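Local coordinates for protein alpha-pyrone synthesis polyketide synthase-like Pks18 (Mycobacterium tuberculosis, PDB 1TED) that probably extends medium- and long-chain aliphatic acyl-CoA starters with malonyl-CoA to build tri- and tetraketide alpha-pyrones, at residues A[308-313]-A[327-332]; A[253-258]-A[290-295]; A[51-56]-A[71-76]. All coordinates share one frame; numbering follows the deposited sequence.

Contacts 1 and 2 are neighbours in the C-terminal half of this thiolase-fold subunit, with centres about 16 Å apart. Val293, on the helix of contact 2, joins them: its CG1 sits 3.7 Å from Trp310 CH2 and 3.8 Å from Leu327 CD2, both in contact 1. Contact 3 is separate, in the N-terminal half, its centre about 27 Å from that of contact 1 and about 34 Å from that of contact 2. There Tyr73 touches a bound myristic acid, and its side chain is about 5 Å from that of His221, a probable substrate-binding residue. Ile312 of contact 1 is about 10 Å from Cys175, the probable nucleophile, side chain to side chain.

Contact 1: residues A[308-313]-A[327-332]; sequences DLWAIH and LGISAE
This is a buried apolar contact between an edge strand of the large mixed sheet and the end of the helix that follows it: Trp310 and Ile312 of strand 310-312 face Leu327 and Ile329, where helix 317-327 gives way to loop. The indole of Trp310 carries it. Leu327 reaches it from the opposite direction and lays its CD1 methyl over one face, 3.9 Å from the centroid of the six-membered ring and 22° off the normal, a CH-pi contact. The methyl is displaced toward the rim, so its nearest ring atom is Trp310 CE3, at 3.6 Å from Leu327 CD1. Leu327 CD2, the other branch, reaches farther along the same ring, 4.0 Å from Trp310 CH2. Ile329 crosses the indole at about a right angle and brings CD1 in obliquely from the side on which Leu327 lies; the model places that methyl too close to NE1, so the exact fit there is doubtful. Ile312, two residues along the strand, adds a looser touch, its CD1 4.5 Å from Leu327 CD1.

Trp310 swings CG beside its backbone N (chi1 -75°), and a chi2 of 96° turns the indole plane roughly perpendicular to the plane of CA, CB and CG, presenting a face to the leucine. Between Leu327 and Ile329, Gly328 takes a positive phi in a Schellman motif that ends the helix and turns the chain so that Ile329 also meets the tryptophan. Val293 of helix 281-299 and Val373 of strand 370-378 also pack on Trp310, and Ile304 packs on both Trp310 and Ile329. Apart from the CH-pi contact nothing directional joins the segments; dispersion and burial hold them.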
ATOM      1  N   ASP A 308      22.570  20.120  -9.784  1.00 31.98           N
ATOM      2  CA  ASP A 308      22.803  20.923  -8.571  1.00 32.90           C
ATOM      3  C   ASP A 308      21.926  20.171  -7.571  1.00 34.86           C
ATOM      4  O   ASP A 308      20.740  19.982  -7.833  1.00 40.10           O
ATOM      5  CB  ASP A 308      22.196  22.330  -8.657  1.00 31.75           C
ATOM      6  CG  ASP A 308      22.364  22.984 -10.007  1.00 32.63           C
ATOM      7  OD1 ASP A 308      23.500  23.400 -10.332  1.00 35.83           O
ATOM      8  OD2 ASP A 308      21.346  23.096 -10.732  1.00 27.04           O
ATOM      9  N   LEU A 309      22.454  19.739  -6.442  1.00 33.92           N
ATOM     10  CA  LEU A 309      21.609  19.026  -5.474  1.00 32.05           C
ATOM     11  C   LEU A 309      21.415  17.543  -5.748  1.00 29.51           C
ATOM     12  O   LEU A 309      20.869  17.133  -6.774  1.00 30.34           O
ATOM     13  CB  LEU A 309      20.205  19.649  -5.371  1.00 31.31           C
ATOM     14  CG  LEU A 309      20.003  21.142  -5.099  1.00 30.61           C
ATOM     15  CD1 LEU A 309      18.518  21.469  -5.126  1.00 26.40           C
ATOM     16  CD2 LEU A 309      20.614  21.505  -3.764  1.00 30.77           C
ATOM     17  N   TRP A 310      21.862  16.743  -4.800  1.00 28.43           N
ATOM     18  CA  TRP A 310      21.709  15.315  -4.868  1.00 26.32           C
ATOM     19  C   TRP A 310      21.043  14.924  -3.559  1.00 26.01           C
ATOM     20  O   TRP A 310      21.680  14.888  -2.509  1.00 27.23           O
ATOM     21  CB  TRP A 310      23.065  14.632  -5.031  1.00 24.54           C
ATOM     22  CG  TRP A 310      23.622  14.781  -6.425  1.00 26.29           C
ATOM     23  CD1 TRP A 310      24.510  15.725  -6.865  1.00 26.14           C
ATOM     24  CD2 TRP A 310      23.286  13.986  -7.572  1.00 25.73           C
ATOM     25  NE1 TRP A 310      24.744  15.566  -8.209  1.00 25.15           N
ATOM     26  CE2 TRP A 310      24.005  14.507  -8.667  1.00 26.22           C
ATOM     27  CE3 TRP A 310      22.444  12.885  -7.778  1.00 25.33           C
ATOM     28  CZ2 TRP A 310      23.909  13.963  -9.955  1.00 25.65           C
ATOM     29  CZ3 TRP A 310      22.347  12.344  -9.063  1.00 26.64           C
ATOM     30  CH2 TRP A 310      23.078  12.886 -10.131  1.00 26.51           C
ATOM     31  N   ALA A 311      19.742  14.675  -3.625  1.00 27.10           N
ATOM     32  CA  ALA A 311      18.979  14.273  -2.447  1.00 27.77           C
ATOM     33  C   ALA A 311      19.080  12.758  -2.325  1.00 27.77           C
ATOM     34  O   ALA A 311      18.162  12.013  -2.694  1.00 29.68           O
ATOM     35  CB  ALA A 311      17.509  14.717  -2.579  1.00 24.67           C
ATOM     36  N   ILE A 312      20.221  12.310  -1.818  1.00 27.96           N
ATOM     37  CA  ILE A 312      20.482  10.895  -1.639  1.00 27.10           C
ATOM     38  C   ILE A 312      19.880  10.427  -0.327  1.00 28.53           C
ATOM     39  O   ILE A 312      20.144  11.012   0.720  1.00 29.62           O
ATOM     40  CB  ILE A 312      21.997  10.622  -1.617  1.00 27.67           C
ATOM     41  CG1 ILE A 312      22.619  11.070  -2.948  1.00 26.19           C
ATOM     42  CG2 ILE A 312      22.257   9.146  -1.325  1.00 25.57           C
ATOM     43  CD1 ILE A 312      24.131  10.978  -2.985  1.00 27.34           C
ATOM     44  N   HIS A 313      19.066   9.379  -0.380  1.00 28.58           N
ATOM     45  CA  HIS A 313      18.466   8.868   0.839  1.00 28.20           C
ATOM     46  C   HIS A 313      19.532   8.631   1.907  1.00 29.13           C
ATOM     47  O   HIS A 313      20.416   7.792   1.735  1.00 27.75           O
ATOM     48  CB  HIS A 313      17.734   7.554   0.597  1.00 26.79           C
ATOM     49  CG  HIS A 313      17.281   6.907   1.865  1.00 26.27           C
ATOM     50  ND1 HIS A 313      16.359   7.496   2.705  1.00 27.39           N
ATOM     51  CD2 HIS A 313      17.722   5.801   2.509  1.00 26.31           C
ATOM     52  CE1 HIS A 313      16.260   6.788   3.815  1.00 26.43           C
ATOM     53  NE2 HIS A 313      17.078   5.754   3.721  1.00 30.99           N
ATOM     54  N   LEU A 327      28.193   7.708  -8.463  1.00 26.91           N
ATOM     55  CA  LEU A 327      27.998   8.865  -9.328  1.00 28.14           C
ATOM     56  C   LEU A 327      29.296   9.582  -9.700  1.00 28.40           C
ATOM     57  O   LEU A 327      29.318  10.366 -10.645  1.00 27.60           O
ATOM     58  CB  LEU A 327      27.060   9.866  -8.647  1.00 27.65           C
ATOM     59  CG  LEU A 327      25.635   9.402  -8.332  1.00 26.78           C
ATOM     60  CD1 LEU A 327      24.994  10.376  -7.341  1.00 23.75           C
ATOM     61  CD2 LEU A 327      24.834   9.299  -9.618  1.00 24.18           C
ATOM     62  N   GLY A 328      30.370   9.323  -8.959  1.00 30.55           N
ATOM     63  CA  GLY A 328      31.633   9.988  -9.239  1.00 31.74           C
ATOM     64  C   GLY A 328      31.547  11.487  -8.968  1.00 34.57           C
ATOM     65  O   GLY A 328      32.157  12.302  -9.662  1.00 33.77           O
ATOM     66  N   ILE A 329      30.790  11.849  -7.937  1.00 35.36           N
ATOM     67  CA  ILE A 329      30.608  13.243  -7.577  1.00 35.76           C
ATOM     68  C   ILE A 329      31.319  13.652  -6.280  1.00 35.63           C
ATOM     69  O   ILE A 329      31.719  12.809  -5.477  1.00 33.47           O
ATOM     70  CB  ILE A 329      29.096  13.550  -7.485  1.00 37.97           C
ATOM     71  CG1 ILE A 329      28.520  13.596  -8.898  1.00 38.19           C
ATOM     72  CG2 ILE A 329      28.842  14.844  -6.748  1.00 40.60           C
ATOM     73  CD1 ILE A 329      27.179  14.241  -8.988  1.00 41.38           C
ATOM     74  N   SER A 330      31.493  14.957  -6.102  1.00 36.04           N
ATOM     75  CA  SER A 330      32.142  15.486  -4.915  1.00 39.71           C
ATOM     76  C   SER A 330      31.316  15.158  -3.674  1.00 40.41           C
ATOM     77  O   SER A 330      30.085  15.265  -3.691  1.00 40.22           O
ATOM     78  CB  SER A 330      32.317  17.001  -5.045  1.00 40.61           C
ATOM     79  OG  SER A 330      32.729  17.563  -3.812  1.00 44.83           O
ATOM     80  N   ALA A 331      32.004  14.762  -2.604  1.00 39.93           N
ATOM     81  CA  ALA A 331      31.352  14.403  -1.349  1.00 39.97           C
ATOM     82  C   ALA A 331      30.564  15.572  -0.776  1.00 40.22           C
ATOM     83  O   ALA A 331      29.625  15.383  -0.004  1.00 41.27           O
ATOM     84  CB  ALA A 331      32.393  13.934  -0.336  1.00 39.85           C
ATOM     85  N   GLU A 332      30.950  16.780  -1.155  1.00 38.88           N
ATOM     86  CA  GLU A 332      30.272  17.964  -0.664  1.00 39.03           C
ATOM     87  C   GLU A 332      28.866  18.113  -1.234  1.00 37.58           C
ATOM     88  O   GLU A 332      28.024  18.789  -0.645  1.00 36.81           O
ATOM     89  CB  GLU A 332      31.118  19.202  -0.964  1.00 42.21           C
ATOM     90  CG  GLU A 332      32.312  19.331  -0.024  1.00 48.77           C
ATOM     91  CD  GLU A 332      33.478  20.086  -0.642  1.00 53.50           C
ATOM     92  OE1 GLU A 332      33.309  21.280  -0.988  1.00 55.86           O
ATOM     93  OE2 GLU A 332      34.567  19.478  -0.782  1.00 54.39           O
TER

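Contact 2: residues A[253-258]-A[290-295]; sequences FSQLLD and APVVTE
Ala290 O, in the helix that presses Val292 against Phe253 and Gln255, is gripped twice by one residue a turn later. Thr294 N makes the regular helical bond, 2.9 Å from Ala290 O, and Thr294 OG1 donates a second at 2.8 Å to the same Ala290 O, coming from above the carbonyl plane, 41° out of it. The hydroxyl is thus tied back onto its own helix, close to the kink at Pro291.

Across the contact, Val292 carries the packing. Both its methyls meet CB and CG of Gln255: Gln255 CG lies 3.3 Å from Val292 CG1, a tight approach, and 3.7 Å from Val292 CG2. A bend at chi2 (-71°) turns the terminal amide of the glutamine off that line. Val292 CG1 also approaches Phe253 obliquely to its ring, 3.8 Å from Phe253 CD1. Phe253 holds CG between its backbone N and carbonyl carbon, chi1 61°, which brings the ring up beside the helix.

Here helix 281-299 packs on strand 247-256, a central strand of the sheet, in the layered arrangement of the thiolase fold. The same strand reaches the dimer interface, where Ser254 packs on Ile165 and Gln255 on Ser164 of the second subunit. Between these two segments the touching atoms are all carbon, which implies cohesion by dispersion and shape, the polar end of Gln255 making no bond across.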
ATOM      1  N   PHE A 253      11.520   7.562 -11.711  1.00 32.91           N
ATOM      2  CA  PHE A 253      12.074   6.310 -12.232  1.00 32.01           C
ATOM      3  C   PHE A 253      12.180   5.222 -11.167  1.00 30.07           C
ATOM      4  O   PHE A 253      12.294   5.509  -9.978  1.00 28.90           O
ATOM      5  CB  PHE A 253      13.464   6.575 -12.831  1.00 33.60           C
ATOM      6  CG  PHE A 253      14.471   7.110 -11.831  1.00 33.89           C
ATOM      7  CD1 PHE A 253      15.206   6.241 -11.024  1.00 33.53           C
ATOM      8  CD2 PHE A 253      14.652   8.485 -11.669  1.00 33.24           C
ATOM      9  CE1 PHE A 253      16.104   6.732 -10.072  1.00 33.86           C
ATOM     10  CE2 PHE A 253      15.546   8.987 -10.717  1.00 32.69           C
ATOM     11  CZ  PHE A 253      16.274   8.110  -9.918  1.00 32.62           C
ATOM     12  N   SER A 254      12.136   3.977 -11.617  1.00 30.19           N
ATOM     13  CA  SER A 254      12.234   2.818 -10.742  1.00 32.49           C
ATOM     14  C   SER A 254      13.142   1.817 -11.447  1.00 33.87           C
ATOM     15  O   SER A 254      13.145   1.731 -12.671  1.00 35.24           O
ATOM     16  CB  SER A 254      10.867   2.160 -10.537  1.00 32.43           C
ATOM     17  OG  SER A 254       9.839   3.111 -10.303  1.00 35.63           O
ATOM     18  N   GLN A 255      13.915   1.068 -10.675  1.00 34.03           N
ATOM     19  CA  GLN A 255      14.793   0.064 -11.249  1.00 33.98           C
ATOM     20  C   GLN A 255      15.029  -1.080 -10.285  1.00 32.49           C
ATOM     21  O   GLN A 255      15.648  -0.900  -9.235  1.00 30.94           O
ATOM     22  CB  GLN A 255      16.140   0.672 -11.629  1.00 37.20           C
ATOM     23  CG  GLN A 255      16.267   1.042 -13.092  1.00 43.13           C
ATOM     24  CD  GLN A 255      16.352  -0.168 -13.998  1.00 43.87           C
ATOM     25  OE1 GLN A 255      17.110  -1.096 -13.742  1.00 47.50           O
ATOM     26  NE2 GLN A 255      15.584  -0.153 -15.072  1.00 47.45           N
ATOM     27  N   LEU A 256      14.518  -2.251 -10.638  1.00 30.43           N
ATOM     28  CA  LEU A 256      14.719  -3.434  -9.820  1.00 29.74           C
ATOM     29  C   LEU A 256      16.131  -3.841 -10.225  1.00 29.27           C
ATOM     30  O   LEU A 256      16.422  -3.926 -11.422  1.00 29.75           O
ATOM     31  CB  LEU A 256      13.732  -4.533 -10.224  1.00 29.02           C
ATOM     32  CG  LEU A 256      13.131  -5.477  -9.175  1.00 32.48           C
ATOM     33  CD1 LEU A 256      12.652  -6.754  -9.886  1.00 30.89           C
ATOM     34  CD2 LEU A 256      14.142  -5.827  -8.096  1.00 30.59           C
ATOM     35  N   LEU A 257      17.011  -4.066  -9.254  1.00 29.73           N
ATOM     36  CA  LEU A 257      18.387  -4.468  -9.569  1.00 30.27           C
ATOM     37  C   LEU A 257      18.530  -5.981  -9.566  1.00 31.11           C
ATOM     38  O   LEU A 257      18.213  -6.636  -8.574  1.00 32.95           O
ATOM     39  CB  LEU A 257      19.372  -3.889  -8.559  1.00 28.18           C
ATOM     40  CG  LEU A 257      19.415  -2.379  -8.384  1.00 26.78           C
ATOM     41  CD1 LEU A 257      20.373  -2.054  -7.252  1.00 24.85           C
ATOM     42  CD2 LEU A 257      19.850  -1.711  -9.679  1.00 27.44           C
ATOM     43  N   ASP A 258      19.018  -6.522 -10.677  1.00 33.14           N
ATOM     44  CA  ASP A 258      19.212  -7.961 -10.841  1.00 36.15           C
ATOM     45  C   ASP A 258      19.957  -8.658  -9.717  1.00 35.12           C
ATOM     46  O   ASP A 258      21.025  -8.218  -9.299  1.00 37.06           O
ATOM     47  CB  ASP A 258      19.950  -8.228 -12.149  1.00 40.84           C
ATOM     48  CG  ASP A 258      19.012  -8.480 -13.298  1.00 45.78           C
ATOM     49  OD1 ASP A 258      18.388  -9.565 -13.316  1.00 51.51           O
ATOM     50  OD2 ASP A 258      18.894  -7.598 -14.177  1.00 49.11           O
ATOM     51  N   ALA A 290      24.744   4.673 -10.491  1.00 30.30           N
ATOM     52  CA  ALA A 290      25.217   5.280 -11.736  1.00 31.35           C
ATOM     53  C   ALA A 290      24.448   4.924 -13.021  1.00 31.34           C
ATOM     54  O   ALA A 290      23.981   5.806 -13.726  1.00 31.89           O
ATOM     55  CB  ALA A 290      26.698   4.979 -11.923  1.00 30.43           C
ATOM     56  N   PRO A 291      24.309   3.630 -13.346  1.00 32.66           N
ATOM     57  CA  PRO A 291      23.581   3.298 -14.575  1.00 32.48           C
ATOM     58  C   PRO A 291      22.131   3.795 -14.661  1.00 33.12           C
ATOM     59  O   PRO A 291      21.708   4.296 -15.705  1.00 31.23           O
ATOM     60  CB  PRO A 291      23.712   1.775 -14.658  1.00 32.03           C
ATOM     61  CG  PRO A 291      23.898   1.360 -13.240  1.00 33.43           C
ATOM     62  CD  PRO A 291      24.795   2.415 -12.672  1.00 33.32           C
ATOM     63  N   VAL A 292      21.376   3.682 -13.570  1.00 32.96           N
ATOM     64  CA  VAL A 292      19.991   4.150 -13.577  1.00 33.33           C
ATOM     65  C   VAL A 292      19.917   5.681 -13.659  1.00 33.17           C
ATOM     66  O   VAL A 292      19.166   6.234 -14.469  1.00 31.49           O
ATOM     67  CB  VAL A 292      19.237   3.713 -12.314  1.00 33.52           C
ATOM     68  CG1 VAL A 292      17.754   3.884 -12.528  1.00 33.98           C
ATOM     69  CG2 VAL A 292      19.572   2.281 -11.983  1.00 38.30           C
ATOM     70  N   VAL A 293      20.695   6.363 -12.819  1.00 31.16           N
ATOM     71  CA  VAL A 293      20.695   7.821 -12.816  1.00 30.79           C
ATOM     72  C   VAL A 293      21.153   8.382 -14.156  1.00 29.56           C
ATOM     73  O   VAL A 293      20.609   9.372 -14.642  1.00 30.09           O
ATOM     74  CB  VAL A 293      21.596   8.376 -11.694  1.00 29.89           C
ATOM     75  CG1 VAL A 293      21.847   9.860 -11.900  1.00 28.31           C
ATOM     76  CG2 VAL A 293      20.930   8.134 -10.345  1.00 30.51           C
ATOM     77  N   THR A 294      22.152   7.744 -14.752  1.00 29.15           N
ATOM     78  CA  THR A 294      22.678   8.185 -16.038  1.00 29.42           C
ATOM     79  C   THR A 294      21.668   8.000 -17.172  1.00 28.83           C
ATOM     80  O   THR A 294      21.518   8.868 -18.035  1.00 29.12           O
ATOM     81  CB  THR A 294      23.964   7.419 -16.405  1.00 30.63           C
ATOM     82  OG1 THR A 294      24.989   7.728 -15.455  1.00 31.68           O
ATOM     83  CG2 THR A 294      24.438   7.810 -17.814  1.00 31.36           C
ATOM     84  N   GLU A 295      20.982   6.864 -17.170  1.00 29.48           N
ATOM     85  CA  GLU A 295      20.002   6.593 -18.209  1.00 31.54           C
ATOM     86  C   GLU A 295      18.825   7.562 -18.124  1.00 31.25           C
ATOM     87  O   GLU A 295      18.377   8.086 -19.149  1.00 30.71           O
ATOM     88  CB  GLU A 295      19.505   5.148 -18.112  1.00 33.72           C
ATOM     89  CG  GLU A 295      18.940   4.630 -19.417  1.00 42.10           C
ATOM     90  CD  GLU A 295      20.002   4.494 -20.505  1.00 46.37           C
ATOM     91  OE1 GLU A 295      20.825   5.419 -20.671  1.00 48.08           O
ATOM     92  OE2 GLU A 295      20.014   3.460 -21.208  1.00 52.02           O
TER

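Contact 3: residues A[51-56]-A[71-76]; sequences DAADRV and RVYQKS
Tyr73 spreads its ring across the helix carrying Ala52, Ala53 and Val56. Ala53 sits over one face, its CA 4.0 Å from the ring centroid and only 8° off the normal, a CH-pi contact made by a backbone carbon. Its methyl is set toward the root of the side chain, with Ala53 CB 3.7 Å from Tyr73 CG. The ring lies flat against the backbone at Ala53, turned broadside to the helix by a chi2 of -79°.

The contact joins two short helices of the N-terminal half, 49-57 and 68-74, beside the substrate tunnel: Tyr73 also touches the bound myristic acid and Ser222 of helix 215-223. At the far end of the ring, Val56 crosses at about a right angle. It keeps CG1 anti to its backbone N (chi1 172°), which leaves the other branch, CG2, to meet the phenol, 3.6 Å from Tyr73 OH. Ala52 CB stands obliquely to the ring, 4.4 Å from Tyr73 CE1. Behind the ring's root, Ser76 OG donates to Tyr73 O at 2.8 Å and is also hydrogen-bonded to Gln49 NE2, a polar link back to helix 49-57.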
ATOM      1  N   ASP A  51      24.984   8.920  24.408  1.00 43.70           N
ATOM      2  CA  ASP A  51      24.264   8.368  25.556  1.00 44.90           C
ATOM      3  C   ASP A  51      23.617   7.038  25.144  1.00 43.95           C
ATOM      4  O   ASP A  51      23.682   6.053  25.881  1.00 44.42           O
ATOM      5  CB  ASP A  51      23.179   9.339  26.053  1.00 48.43           C
ATOM      6  CG  ASP A  51      23.739  10.695  26.464  1.00 50.68           C
ATOM      7  OD1 ASP A  51      24.791  10.738  27.132  1.00 52.85           O
ATOM      8  OD2 ASP A  51      23.117  11.725  26.132  1.00 55.08           O
ATOM      9  N   ALA A  52      23.006   7.009  23.963  1.00 41.81           N
ATOM     10  CA  ALA A  52      22.373   5.790  23.469  1.00 41.64           C
ATOM     11  C   ALA A  52      23.367   4.632  23.487  1.00 42.50           C
ATOM     12  O   ALA A  52      23.050   3.544  23.973  1.00 43.02           O
ATOM     13  CB  ALA A  52      21.845   5.999  22.049  1.00 39.22           C
ATOM     14  N   ALA A  53      24.564   4.863  22.949  1.00 42.39           N
ATOM     15  CA  ALA A  53      25.592   3.824  22.913  1.00 43.10           C
ATOM     16  C   ALA A  53      25.890   3.288  24.320  1.00 44.66           C
ATOM     17  O   ALA A  53      25.925   2.069  24.542  1.00 45.50           O
ATOM     18  CB  ALA A  53      26.865   4.365  22.274  1.00 40.64           C
ATOM     19  N   ASP A  54      26.097   4.192  25.273  1.00 46.29           N
ATOM     20  CA  ASP A  54      26.385   3.770  26.641  1.00 47.75           C
ATOM     21  C   ASP A  54      25.225   2.989  27.256  1.00 47.94           C
ATOM     22  O   ASP A  54      25.430   1.942  27.868  1.00 48.83           O
ATOM     23  CB  ASP A  54      26.717   4.977  27.527  1.00 47.38           C
ATOM     24  CG  ASP A  54      27.989   5.686  27.096  1.00 48.57           C
ATOM     25  OD1 ASP A  54      28.984   4.993  26.775  1.00 48.94           O
ATOM     26  OD2 ASP A  54      27.993   6.937  27.090  1.00 46.69           O
ATOM     27  N   ARG A  55      24.007   3.486  27.084  1.00 48.12           N
ATOM     28  CA  ARG A  55      22.842   2.821  27.652  1.00 49.15           C
ATOM     29  C   ARG A  55      22.533   1.474  27.006  1.00 48.87           C
ATOM     30  O   ARG A  55      21.992   0.579  27.655  1.00 47.74           O
ATOM     31  CB  ARG A  55      21.637   3.763  27.591  1.00 51.49           C
ATOM     32  CG  ARG A  55      21.949   5.085  28.272  1.00 56.59           C
ATOM     33  CD  ARG A  55      20.758   6.003  28.467  1.00 60.79           C
ATOM     34  NE  ARG A  55      21.225   7.299  28.965  1.00 65.00           N
ATOM     35  CZ  ARG A  55      20.435   8.300  29.339  1.00 66.19           C
ATOM     36  NH1 ARG A  55      19.117   8.165  29.281  1.00 67.69           N
ATOM     37  NH2 ARG A  55      20.968   9.441  29.764  1.00 66.60           N
ATOM     38  N   VAL A  56      22.881   1.322  25.734  1.00 48.55           N
ATOM     39  CA  VAL A  56      22.656   0.060  25.042  1.00 48.92           C
ATOM     40  C   VAL A  56      23.779  -0.896  25.436  1.00 50.15           C
ATOM     41  O   VAL A  56      23.566  -2.094  25.599  1.00 49.91           O
ATOM     42  CB  VAL A  56      22.666   0.247  23.512  1.00 48.83           C
ATOM     43  CG1 VAL A  56      22.626  -1.110  22.816  1.00 46.79           C
ATOM     44  CG2 VAL A  56      21.477   1.099  23.090  1.00 47.79           C
ATOM     45  N   ARG A  71      31.684   0.250  18.808  1.00 58.00           N
ATOM     46  CA  ARG A  71      32.130   0.321  17.414  1.00 59.19           C
ATOM     47  C   ARG A  71      30.948   0.637  16.506  1.00 58.91           C
ATOM     48  O   ARG A  71      30.951   1.622  15.765  1.00 58.77           O
ATOM     49  CB  ARG A  71      32.731  -1.014  16.967  1.00 60.15           C
ATOM     50  CG  ARG A  71      33.813  -1.567  17.862  1.00 62.59           C
ATOM     51  CD  ARG A  71      34.207  -2.967  17.412  1.00 65.25           C
ATOM     52  NE  ARG A  71      34.593  -3.802  18.546  1.00 67.59           N
ATOM     53  CZ  ARG A  71      34.488  -5.126  18.569  1.00 68.90           C
ATOM     54  NH1 ARG A  71      34.011  -5.773  17.511  1.00 70.49           N
ATOM     55  NH2 ARG A  71      34.833  -5.801  19.659  1.00 69.68           N
ATOM     56  N   VAL A  72      29.940  -0.224  16.577  1.00 58.11           N
ATOM     57  CA  VAL A  72      28.735  -0.085  15.776  1.00 57.93           C
ATOM     58  C   VAL A  72      27.915   1.131  16.198  1.00 57.47           C
ATOM     59  O   VAL A  72      26.696   1.144  16.057  1.00 61.40           O
ATOM     60  CB  VAL A  72      27.860  -1.368  15.885  1.00 57.56           C
ATOM     61  CG1 VAL A  72      27.395  -1.557  17.315  1.00 59.79           C
ATOM     62  CG2 VAL A  72      26.671  -1.289  14.938  1.00 57.12           C
ATOM     63  N   TYR A  73      28.578   2.151  16.723  1.00 55.08           N
ATOM     64  CA  TYR A  73      27.888   3.367  17.148  1.00 52.77           C
ATOM     65  C   TYR A  73      28.726   4.582  16.799  1.00 51.75           C
ATOM     66  O   TYR A  73      28.190   5.613  16.393  1.00 50.93           O
ATOM     67  CB  TYR A  73      27.591   3.339  18.658  1.00 52.08           C
ATOM     68  CG  TYR A  73      26.168   2.924  18.989  1.00 50.12           C
ATOM     69  CD1 TYR A  73      25.112   3.828  18.878  1.00 48.04           C
ATOM     70  CD2 TYR A  73      25.871   1.608  19.351  1.00 48.80           C
ATOM     71  CE1 TYR A  73      23.796   3.428  19.112  1.00 48.47           C
ATOM     72  CE2 TYR A  73      24.562   1.199  19.585  1.00 47.42           C
ATOM     73  CZ  TYR A  73      23.532   2.111  19.461  1.00 47.87           C
ATOM     74  OH  TYR A  73      22.236   1.691  19.654  1.00 47.94           O
ATOM     75  N   GLN A  74      30.041   4.464  16.953  1.00 49.37           N
ATOM     76  CA  GLN A  74      30.904   5.576  16.609  1.00 49.69           C
ATOM     77  C   GLN A  74      31.058   5.605  15.093  1.00 46.78           C
ATOM     78  O   GLN A  74      31.505   6.601  14.524  1.00 47.11           O
ATOM     79  CB  GLN A  74      32.273   5.454  17.292  1.00 52.66           C
ATOM     80  CG  GLN A  74      32.975   4.122  17.112  1.00 56.77           C
ATOM     81  CD  GLN A  74      34.326   4.085  17.810  1.00 60.19           C
ATOM     82  OE1 GLN A  74      34.436   4.402  19.000  1.00 60.13           O
ATOM     83  NE2 GLN A  74      35.363   3.691  17.074  1.00 62.20           N
ATOM     84  N   LYS A  75      30.666   4.515  14.442  1.00 43.18           N
ATOM     85  CA  LYS A  75      30.753   4.434  12.989  1.00 42.03           C
ATOM     86  C   LYS A  75      29.410   4.750  12.314  1.00 39.86           C
ATOM     87  O   LYS A  75      29.276   4.632  11.101  1.00 39.72           O
ATOM     88  CB  LYS A  75      31.246   3.043  12.567  1.00 40.92           C
ATOM     89  N   SER A  76      28.423   5.170  13.100  1.00 38.15           N
ATOM     90  CA  SER A  76      27.100   5.482  12.558  1.00 35.85           C
ATOM     91  C   SER A  76      27.020   6.847  11.879  1.00 34.15           C
ATOM     92  O   SER A  76      26.234   7.041  10.962  1.00 35.71           O
ATOM     93  CB  SER A  76      26.060   5.435  13.672  1.00 34.94           C
ATOM     94  OG  SER A  76      26.226   6.528  14.560  1.00 36.38           O
TER